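Local coordinates for pullulanase (Klebsiella oxytoca, PDB 2YOC), which hydrolyses the alpha-1,6-glucosidic linkages of pullulan and related branched alpha-glucans and is a cargo of the type 2 secretion system, at residues B[858-870]-B[930-944]. Sequence-based numbering, arbitrary orientation.
Sequences QGIAFDQQGSELL and LKQMTAFYQELTELR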
ATOM      1  N   GLN B 858      -9.644 -25.764  -0.430  1.00 47.27           N
ATOM      2  CA  GLN B 858      -8.822 -26.335  -1.500  1.00 46.74           C
ATOM      3  C   GLN B 858      -7.505 -26.981  -1.066  1.00 52.15           C
ATOM      4  O   GLN B 858      -7.033 -27.892  -1.756  1.00 53.29           O
ATOM      5  CB  GLN B 858      -8.600 -25.330  -2.658  1.00 47.65           C
ATOM      6  CG  GLN B 858      -9.886 -24.886  -3.381  1.00 48.74           C
ATOM      7  CD  GLN B 858     -10.712 -26.015  -3.953  1.00 62.85           C
ATOM      8  OE1 GLN B 858     -10.223 -26.896  -4.656  1.00 54.10           O
ATOM      9  NE2 GLN B 858     -11.994 -26.009  -3.657  1.00 68.04           N
ATOM     10  N   GLY B 859      -6.926 -26.520   0.047  1.00 47.52           N
ATOM     11  CA  GLY B 859      -5.676 -27.069   0.573  1.00 47.05           C
ATOM     12  C   GLY B 859      -5.878 -28.417   1.243  1.00 50.59           C
ATOM     13  O   GLY B 859      -7.014 -28.819   1.496  1.00 50.65           O
ATOM     14  N   ILE B 860      -4.789 -29.127   1.538  1.00 45.43           N
ATOM     15  CA  ILE B 860      -4.874 -30.418   2.205  1.00 44.97           C
ATOM     16  C   ILE B 860      -5.347 -30.267   3.664  1.00 55.40           C
ATOM     17  O   ILE B 860      -4.824 -29.460   4.420  1.00 56.28           O
ATOM     18  CB  ILE B 860      -3.571 -31.217   2.032  1.00 46.31           C
ATOM     19  CG1 ILE B 860      -3.411 -31.601   0.531  1.00 46.21           C
ATOM     20  CG2 ILE B 860      -3.520 -32.453   2.958  1.00 45.06           C
ATOM     21  CD1 ILE B 860      -2.046 -32.028   0.089  1.00 54.42           C
ATOM     22  N   ALA B 861      -6.396 -31.009   4.018  1.00 54.52           N
ATOM     23  CA  ALA B 861      -7.007 -31.002   5.338  1.00 53.14           C
ATOM     24  C   ALA B 861      -6.216 -31.867   6.289  1.00 57.45           C
ATOM     25  O   ALA B 861      -5.996 -33.048   6.025  1.00 57.43           O
ATOM     26  CB  ALA B 861      -8.435 -31.494   5.239  1.00 53.42           C
ATOM     27  N   PHE B 862      -5.759 -31.264   7.379  1.00 55.03           N
ATOM     28  CA  PHE B 862      -5.016 -31.910   8.450  1.00 54.56           C
ATOM     29  C   PHE B 862      -5.695 -31.539   9.742  1.00 61.16           C
ATOM     30  O   PHE B 862      -6.178 -30.417   9.911  1.00 61.12           O
ATOM     31  CB  PHE B 862      -3.579 -31.394   8.481  1.00 55.53           C
ATOM     32  CG  PHE B 862      -2.662 -31.943   9.556  1.00 56.69           C
ATOM     33  CD1 PHE B 862      -2.705 -31.443  10.853  1.00 58.97           C
ATOM     34  CD2 PHE B 862      -1.680 -32.876   9.246  1.00 57.06           C
ATOM     35  CE1 PHE B 862      -1.843 -31.930  11.830  1.00 59.06           C
ATOM     36  CE2 PHE B 862      -0.826 -33.362  10.229  1.00 58.35           C
ATOM     37  CZ  PHE B 862      -0.911 -32.882  11.507  1.00 57.18           C
ATOM     38  N   ASP B 863      -5.696 -32.478  10.668  1.00 59.49           N
ATOM     39  CA  ASP B 863      -6.264 -32.284  11.974  1.00 60.62           C
ATOM     40  C   ASP B 863      -5.717 -33.269  12.998  1.00 66.64           C
ATOM     41  O   ASP B 863      -5.331 -34.400  12.668  1.00 65.62           O
ATOM     42  CB  ASP B 863      -7.794 -32.359  11.926  1.00 63.34           C
ATOM     43  CG  ASP B 863      -8.470 -31.978  13.232  1.00 75.00           C
ATOM     44  OD1 ASP B 863      -7.906 -31.096  13.979  1.00 75.56           O
ATOM     45  OD2 ASP B 863      -9.536 -32.553  13.523  1.00 76.85           O
ATOM     46  N   GLN B 864      -5.720 -32.822  14.270  1.00 64.50           N
ATOM     47  CA  GLN B 864      -5.271 -33.571  15.422  1.00 62.89           C
ATOM     48  C   GLN B 864      -6.295 -34.645  15.776  1.00 68.54           C
ATOM     49  O   GLN B 864      -7.505 -34.387  15.775  1.00 68.67           O
ATOM     50  CB  GLN B 864      -5.108 -32.602  16.592  1.00 62.75           C
ATOM     51  CG  GLN B 864      -4.535 -33.269  17.817  1.00 62.28           C
ATOM     52  CD  GLN B 864      -4.483 -32.357  18.997  1.00 84.87           C
ATOM     53  OE1 GLN B 864      -5.312 -31.449  19.168  1.00 71.35           O
ATOM     54  NE2 GLN B 864      -3.519 -32.619  19.866  1.00 94.45           N
ATOM     55  N   GLN B 865      -5.808 -35.836  16.129  1.00 65.38           N
ATOM     56  CA  GLN B 865      -6.684 -36.891  16.627  1.00 64.67           C
ATOM     57  C   GLN B 865      -7.378 -36.316  17.882  1.00 66.18           C
ATOM     58  O   GLN B 865      -6.717 -35.703  18.718  1.00 62.79           O
ATOM     59  CB  GLN B 865      -5.858 -38.146  16.974  1.00 65.70           C
ATOM     60  CG  GLN B 865      -6.390 -38.985  18.132  1.00 76.35           C
ATOM     61  CD  GLN B 865      -5.305 -39.689  18.908  1.00 83.70           C
ATOM     62  OE1 GLN B 865      -4.123 -39.320  18.887  1.00 72.79           O
ATOM     63  NE2 GLN B 865      -5.711 -40.692  19.660  1.00 77.70           N
ATOM     64  N   GLY B 866      -8.696 -36.475  17.947  1.00 64.99           N
ATOM     65  CA  GLY B 866      -9.524 -36.046  19.071  1.00 65.40           C
ATOM     66  C   GLY B 866     -10.352 -34.794  18.860  1.00 70.44           C
ATOM     67  O   GLY B 866     -11.233 -34.520  19.674  1.00 70.84           O
ATOM     68  N   SER B 867     -10.078 -34.001  17.792  1.00 67.44           N
ATOM     69  CA  SER B 867     -10.822 -32.752  17.530  1.00 66.39           C
ATOM     70  C   SER B 867     -12.311 -32.977  17.328  1.00 69.39           C
ATOM     71  O   SER B 867     -13.116 -32.126  17.729  1.00 69.37           O
ATOM     72  CB  SER B 867     -10.220 -31.972  16.376  1.00 65.89           C
ATOM     73  OG  SER B 867      -8.866 -31.689  16.664  1.00 68.15           O
ATOM     74  N   GLU B 868     -12.660 -34.180  16.805  1.00 64.63           N
ATOM     75  CA  GLU B 868     -14.021 -34.676  16.590  1.00 64.81           C
ATOM     76  C   GLU B 868     -14.712 -35.000  17.935  1.00 68.42           C
ATOM     77  O   GLU B 868     -15.916 -35.265  17.950  1.00 69.82           O
ATOM     78  CB  GLU B 868     -13.984 -35.935  15.680  1.00 65.79           C
ATOM     79  CG  GLU B 868     -13.561 -37.249  16.344  1.00 74.31           C
ATOM     80  CD  GLU B 868     -12.093 -37.468  16.666  1.00 91.04           C
ATOM     81  OE1 GLU B 868     -11.282 -36.560  16.377  1.00 98.30           O
ATOM     82  OE2 GLU B 868     -11.743 -38.568  17.157  1.00 64.26           O
ATOM     83  N   LEU B 869     -13.925 -35.056  19.044  1.00 62.13           N
ATOM     84  CA  LEU B 869     -14.364 -35.356  20.405  1.00 60.69           C
ATOM     85  C   LEU B 869     -13.982 -34.201  21.320  1.00 71.00           C
ATOM     86  O   LEU B 869     -13.632 -34.410  22.482  1.00 74.59           O
ATOM     87  CB  LEU B 869     -13.763 -36.683  20.907  1.00 59.52           C
ATOM     88  CG  LEU B 869     -13.970 -37.936  20.018  1.00 63.58           C
ATOM     89  CD1 LEU B 869     -13.238 -39.136  20.577  1.00 64.03           C
ATOM     90  CD2 LEU B 869     -15.441 -38.245  19.783  1.00 63.54           C
ATOM     91  N   LEU B 870     -14.019 -32.965  20.787  1.00 68.29           N
ATOM     92  CA  LEU B 870     -13.738 -31.714  21.505  1.00 69.03           C
ATOM     93  C   LEU B 870     -12.500 -31.791  22.404  1.00 71.25           C
ATOM     94  O   LEU B 870     -12.453 -31.134  23.449  1.00 71.24           O
ATOM     95  CB  LEU B 870     -14.991 -31.310  22.323  1.00 71.03           C
ATOM     96  CG  LEU B 870     -16.306 -31.253  21.551  1.00 76.93           C
ATOM     97  CD1 LEU B 870     -17.475 -31.287  22.472  1.00 77.49           C
ATOM     98  CD2 LEU B 870     -16.375 -30.025  20.680  1.00 82.07           C
ATOM     99  N   LEU B 930     -20.016 -34.697  22.734  1.00 83.63           N
ATOM    100  CA  LEU B 930     -19.023 -35.438  21.949  1.00 81.20           C
ATOM    101  C   LEU B 930     -19.705 -36.087  20.746  1.00 81.20           C
ATOM    102  O   LEU B 930     -19.199 -35.952  19.631  1.00 79.60           O
ATOM    103  CB  LEU B 930     -18.245 -36.461  22.815  1.00 81.43           C
ATOM    104  CG  LEU B 930     -17.704 -35.919  24.145  1.00 88.10           C
ATOM    105  CD1 LEU B 930     -17.100 -36.997  24.955  1.00 89.39           C
ATOM    106  CD2 LEU B 930     -16.682 -34.803  23.945  1.00 90.71           C
ATOM    107  N   LYS B 931     -20.902 -36.679  20.950  1.00 76.44           N
ATOM    108  CA  LYS B 931     -21.671 -37.284  19.871  1.00 75.74           C
ATOM    109  C   LYS B 931     -22.127 -36.223  18.833  1.00 77.21           C
ATOM    110  O   LYS B 931     -22.070 -36.479  17.630  1.00 75.07           O
ATOM    111  CB  LYS B 931     -22.844 -38.104  20.426  1.00 79.77           C
ATOM    112  CG  LYS B 931     -22.465 -39.541  20.798  1.00 90.12           C
ATOM    113  CD  LYS B 931     -23.666 -40.348  21.326  1.00 90.01           C
ATOM    114  CE  LYS B 931     -23.283 -41.741  21.789  1.00 85.63           C
ATOM    115  NZ  LYS B 931     -24.468 -42.621  22.009  1.00 88.35           N
ATOM    116  N   GLN B 932     -22.528 -35.032  19.309  1.00 73.69           N
ATOM    117  CA  GLN B 932     -22.930 -33.881  18.484  1.00 72.77           C
ATOM    118  C   GLN B 932     -21.717 -33.458  17.594  1.00 76.23           C
ATOM    119  O   GLN B 932     -21.865 -33.335  16.371  1.00 74.82           O
ATOM    120  CB  GLN B 932     -23.377 -32.722  19.413  1.00 73.96           C
ATOM    121  CG  GLN B 932     -24.008 -31.510  18.741  1.00 71.20           C
ATOM    122  CD  GLN B 932     -24.447 -30.466  19.756  1.00105.40           C
ATOM    123  OE1 GLN B 932     -23.949 -29.326  19.781  1.00101.61           O
ATOM    124  NE2 GLN B 932     -25.410 -30.812  20.613  1.00107.45           N
HETATM  125  N   MSE B 933     -20.518 -33.286  18.215  1.00 71.60           N
HETATM  126  CA  MSE B 933     -19.297 -32.925  17.495  1.00 69.41           C
HETATM  127  C   MSE B 933     -18.877 -34.001  16.484  1.00 73.25           C
HETATM  128  O   MSE B 933     -18.504 -33.640  15.368  1.00 73.86           O
HETATM  129  CB  MSE B 933     -18.150 -32.575  18.466  1.00 70.92           C
HETATM  130  CG  MSE B 933     -16.924 -31.974  17.788  1.00 76.14           C
HETATM  131 SE   MSE B 933     -17.312 -30.314  16.854  1.00 83.80          SE
HETATM  132  CE  MSE B 933     -16.631 -30.816  15.088  1.00 78.70           C
ATOM    133  N   THR B 934     -18.938 -35.306  16.850  1.00 69.03           N
ATOM    134  CA  THR B 934     -18.567 -36.392  15.923  1.00 68.46           C
ATOM    135  C   THR B 934     -19.463 -36.313  14.683  1.00 74.08           C
ATOM    136  O   THR B 934     -18.951 -36.338  13.567  1.00 74.62           O
ATOM    137  CB  THR B 934     -18.613 -37.778  16.592  1.00 75.27           C
ATOM    138  OG1 THR B 934     -18.016 -37.704  17.884  1.00 85.25           O
ATOM    139  CG2 THR B 934     -17.889 -38.823  15.805  1.00 66.65           C
ATOM    140  N   ALA B 935     -20.781 -36.122  14.890  1.00 71.14           N
ATOM    141  CA  ALA B 935     -21.785 -35.974  13.837  1.00 70.86           C
ATOM    142  C   ALA B 935     -21.451 -34.809  12.907  1.00 75.75           C
ATOM    143  O   ALA B 935     -21.510 -34.972  11.683  1.00 76.90           O
ATOM    144  CB  ALA B 935     -23.158 -35.773  14.450  1.00 72.54           C
ATOM    145  N   PHE B 936     -21.046 -33.662  13.483  1.00 71.04           N
ATOM    146  CA  PHE B 936     -20.637 -32.485  12.722  1.00 69.74           C
ATOM    147  C   PHE B 936     -19.367 -32.768  11.932  1.00 71.26           C
ATOM    148  O   PHE B 936     -19.250 -32.321  10.793  1.00 72.63           O
ATOM    149  CB  PHE B 936     -20.375 -31.289  13.653  1.00 71.93           C
ATOM    150  CG  PHE B 936     -21.569 -30.583  14.256  1.00 74.73           C
ATOM    151  CD1 PHE B 936     -22.838 -30.707  13.689  1.00 78.38           C
ATOM    152  CD2 PHE B 936     -21.415 -29.736  15.346  1.00 77.65           C
ATOM    153  CE1 PHE B 936     -23.927 -30.001  14.212  1.00 80.49           C
ATOM    154  CE2 PHE B 936     -22.512 -29.050  15.886  1.00 81.40           C
ATOM    155  CZ  PHE B 936     -23.761 -29.186  15.313  1.00 79.67           C
ATOM    156  N   TYR B 937     -18.410 -33.485  12.537  1.00 63.71           N
ATOM    157  CA  TYR B 937     -17.132 -33.762  11.909  1.00 62.75           C
ATOM    158  C   TYR B 937     -17.328 -34.660  10.692  1.00 69.19           C
ATOM    159  O   TYR B 937     -16.785 -34.390   9.600  1.00 68.74           O
ATOM    160  CB  TYR B 937     -16.217 -34.420  12.926  1.00 63.68           C
ATOM    161  CG  TYR B 937     -14.741 -34.393  12.591  1.00 65.14           C
ATOM    162  CD1 TYR B 937     -14.144 -35.443  11.887  1.00 66.44           C
ATOM    163  CD2 TYR B 937     -13.911 -33.395  13.097  1.00 65.61           C
ATOM    164  CE1 TYR B 937     -12.767 -35.468  11.652  1.00 65.12           C
ATOM    165  CE2 TYR B 937     -12.533 -33.417  12.874  1.00 65.86           C
ATOM    166  CZ  TYR B 937     -11.964 -34.466  12.171  1.00 72.35           C
ATOM    167  OH  TYR B 937     -10.601 -34.501  11.983  1.00 76.55           O
ATOM    168  N   GLN B 938     -18.144 -35.713  10.879  1.00 64.97           N
ATOM    169  CA  GLN B 938     -18.460 -36.669   9.844  1.00 63.53           C
ATOM    170  C   GLN B 938     -19.184 -35.978   8.707  1.00 66.98           C
ATOM    171  O   GLN B 938     -18.918 -36.296   7.548  1.00 66.50           O
ATOM    172  CB  GLN B 938     -19.255 -37.824  10.423  1.00 65.24           C
ATOM    173  CG  GLN B 938     -18.415 -38.667  11.372  1.00 80.09           C
ATOM    174  CD  GLN B 938     -19.062 -39.959  11.755  1.00104.43           C
ATOM    175  OE1 GLN B 938     -19.916 -40.506  11.040  1.00101.55           O
ATOM    176  NE2 GLN B 938     -18.612 -40.514  12.866  1.00 97.42           N
ATOM    177  N   GLU B 939     -20.021 -34.961   9.030  1.00 62.91           N
ATOM    178  CA  GLU B 939     -20.760 -34.149   8.050  1.00 62.66           C
ATOM    179  C   GLU B 939     -19.772 -33.446   7.100  1.00 64.58           C
ATOM    180  O   GLU B 939     -19.841 -33.649   5.890  1.00 65.60           O
ATOM    181  CB  GLU B 939     -21.618 -33.106   8.784  1.00 64.85           C
ATOM    182  CG  GLU B 939     -22.880 -32.665   8.055  1.00 78.17           C
ATOM    183  CD  GLU B 939     -23.820 -31.844   8.922  1.00105.24           C
ATOM    184  OE1 GLU B 939     -24.355 -32.402   9.909  1.00113.38           O
ATOM    185  OE2 GLU B 939     -24.006 -30.638   8.629  1.00 87.03           O
ATOM    186  N   LEU B 940     -18.811 -32.690   7.683  1.00 57.67           N
ATOM    187  CA  LEU B 940     -17.781 -31.903   7.016  1.00 54.89           C
ATOM    188  C   LEU B 940     -16.888 -32.726   6.097  1.00 60.16           C
ATOM    189  O   LEU B 940     -16.582 -32.286   4.982  1.00 60.70           O
ATOM    190  CB  LEU B 940     -16.936 -31.154   8.062  1.00 53.88           C
ATOM    191  CG  LEU B 940     -17.591 -30.022   8.860  1.00 57.30           C
ATOM    192  CD1 LEU B 940     -16.593 -29.413   9.817  1.00 56.10           C
ATOM    193  CD2 LEU B 940     -18.096 -28.907   7.960  1.00 59.23           C
ATOM    194  N   THR B 941     -16.458 -33.912   6.564  1.00 57.18           N
ATOM    195  CA  THR B 941     -15.597 -34.790   5.780  1.00 56.46           C
ATOM    196  C   THR B 941     -16.392 -35.380   4.633  1.00 61.90           C
ATOM    197  O   THR B 941     -15.870 -35.464   3.512  1.00 64.08           O
ATOM    198  CB  THR B 941     -14.871 -35.855   6.657  1.00 66.49           C
ATOM    199  OG1 THR B 941     -15.818 -36.754   7.237  1.00 69.57           O
ATOM    200  CG2 THR B 941     -13.952 -35.249   7.726  1.00 58.23           C
ATOM    201  N   GLU B 942     -17.660 -35.765   4.898  1.00 57.91           N
ATOM    202  CA  GLU B 942     -18.554 -36.328   3.875  1.00 58.59           C
ATOM    203  C   GLU B 942     -18.722 -35.321   2.740  1.00 62.43           C
ATOM    204  O   GLU B 942     -18.562 -35.681   1.563  1.00 61.71           O
ATOM    205  CB  GLU B 942     -19.907 -36.764   4.466  1.00 60.70           C
ATOM    206  CG  GLU B 942     -19.824 -38.067   5.251  1.00 74.03           C
ATOM    207  CD  GLU B 942     -21.118 -38.635   5.801  1.00 99.81           C
ATOM    208  OE1 GLU B 942     -21.499 -38.294   6.949  1.00 87.10           O
ATOM    209  OE2 GLU B 942     -21.715 -39.481   5.100  1.00101.22           O
ATOM    210  N   LEU B 943     -18.948 -34.043   3.109  1.00 57.48           N
ATOM    211  CA  LEU B 943     -19.065 -32.922   2.183  1.00 56.93           C
ATOM    212  C   LEU B 943     -17.826 -32.797   1.283  1.00 58.18           C
ATOM    213  O   LEU B 943     -17.969 -32.756   0.061  1.00 54.18           O
ATOM    214  CB  LEU B 943     -19.318 -31.614   2.948  1.00 57.32           C
ATOM    215  CG  LEU B 943     -20.708 -31.477   3.585  1.00 62.33           C
ATOM    216  CD1 LEU B 943     -20.728 -30.371   4.606  1.00 62.81           C
ATOM    217  CD2 LEU B 943     -21.781 -31.269   2.547  1.00 61.78           C
ATOM    218  N   ARG B 944     -16.613 -32.788   1.903  1.00 54.72           N
ATOM    219  CA  ARG B 944     -15.292 -32.707   1.250  1.00 52.14           C
ATOM    220  C   ARG B 944     -15.175 -33.765   0.159  1.00 56.39           C
ATOM    221  O   ARG B 944     -14.699 -33.454  -0.941  1.00 57.53           O
ATOM    222  CB  ARG B 944     -14.186 -32.872   2.305  1.00 48.80           C
ATOM    223  CG  ARG B 944     -12.771 -32.873   1.759  1.00 50.41           C
ATOM    224  CD  ARG B 944     -11.751 -32.631   2.836  1.00 52.89           C
ATOM    225  NE  ARG B 944     -10.410 -32.444   2.284  1.00 60.31           N
ATOM    226  CZ  ARG B 944      -9.875 -31.271   1.958  1.00 71.25           C
ATOM    227  NH1 ARG B 944     -10.564 -30.148   2.127  1.00 55.20           N
ATOM    228  NH2 ARG B 944      -8.638 -31.211   1.469  1.00 52.51           N
TER
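Strand 860-864 is the eighth strand of the parallel beta/alpha barrel of this glycosyl hydrolase, and helix 927-945 runs back antiparallel along its outside. The axes of strand 860-864 and segment 930-944 approach to 12.0 Å at 161°. Near the start of the strand, R944 reaches over with an extended chain. R944 NH2 gives a hydrogen bond to G859 O (2.9 Å), while A861 CB sits over the centre of one guanidinium face, 3.6 Å from R944 CZ. R944 NH1 bonds to M855 O and G857 O, so both terminal nitrogens are bonded to backbone carbonyls. At the other end of the strand, D863 OD2 accepts from Y937 OH (2.7 Å) on its anti lone pair. Y937 leaves the helix with CG anti to the backbone N (chi1 -162°), which points its ring at the strand. E868 CB lies over one face of the Y937 ring, 3.7 Å from the centroid, in a CH-pi contact; E868 OE2 is hydrogen-bonded to H450 NE2. Beyond the turn, L870 CD2 packs on CG of selenomethionine M933 (3.5 Å) and L870 CD1 on L930 CD2 (3.9 Å). All the touching residues are buried, and the polar ends of R944 and Y937 are paired there with G859 O and D863 OD2.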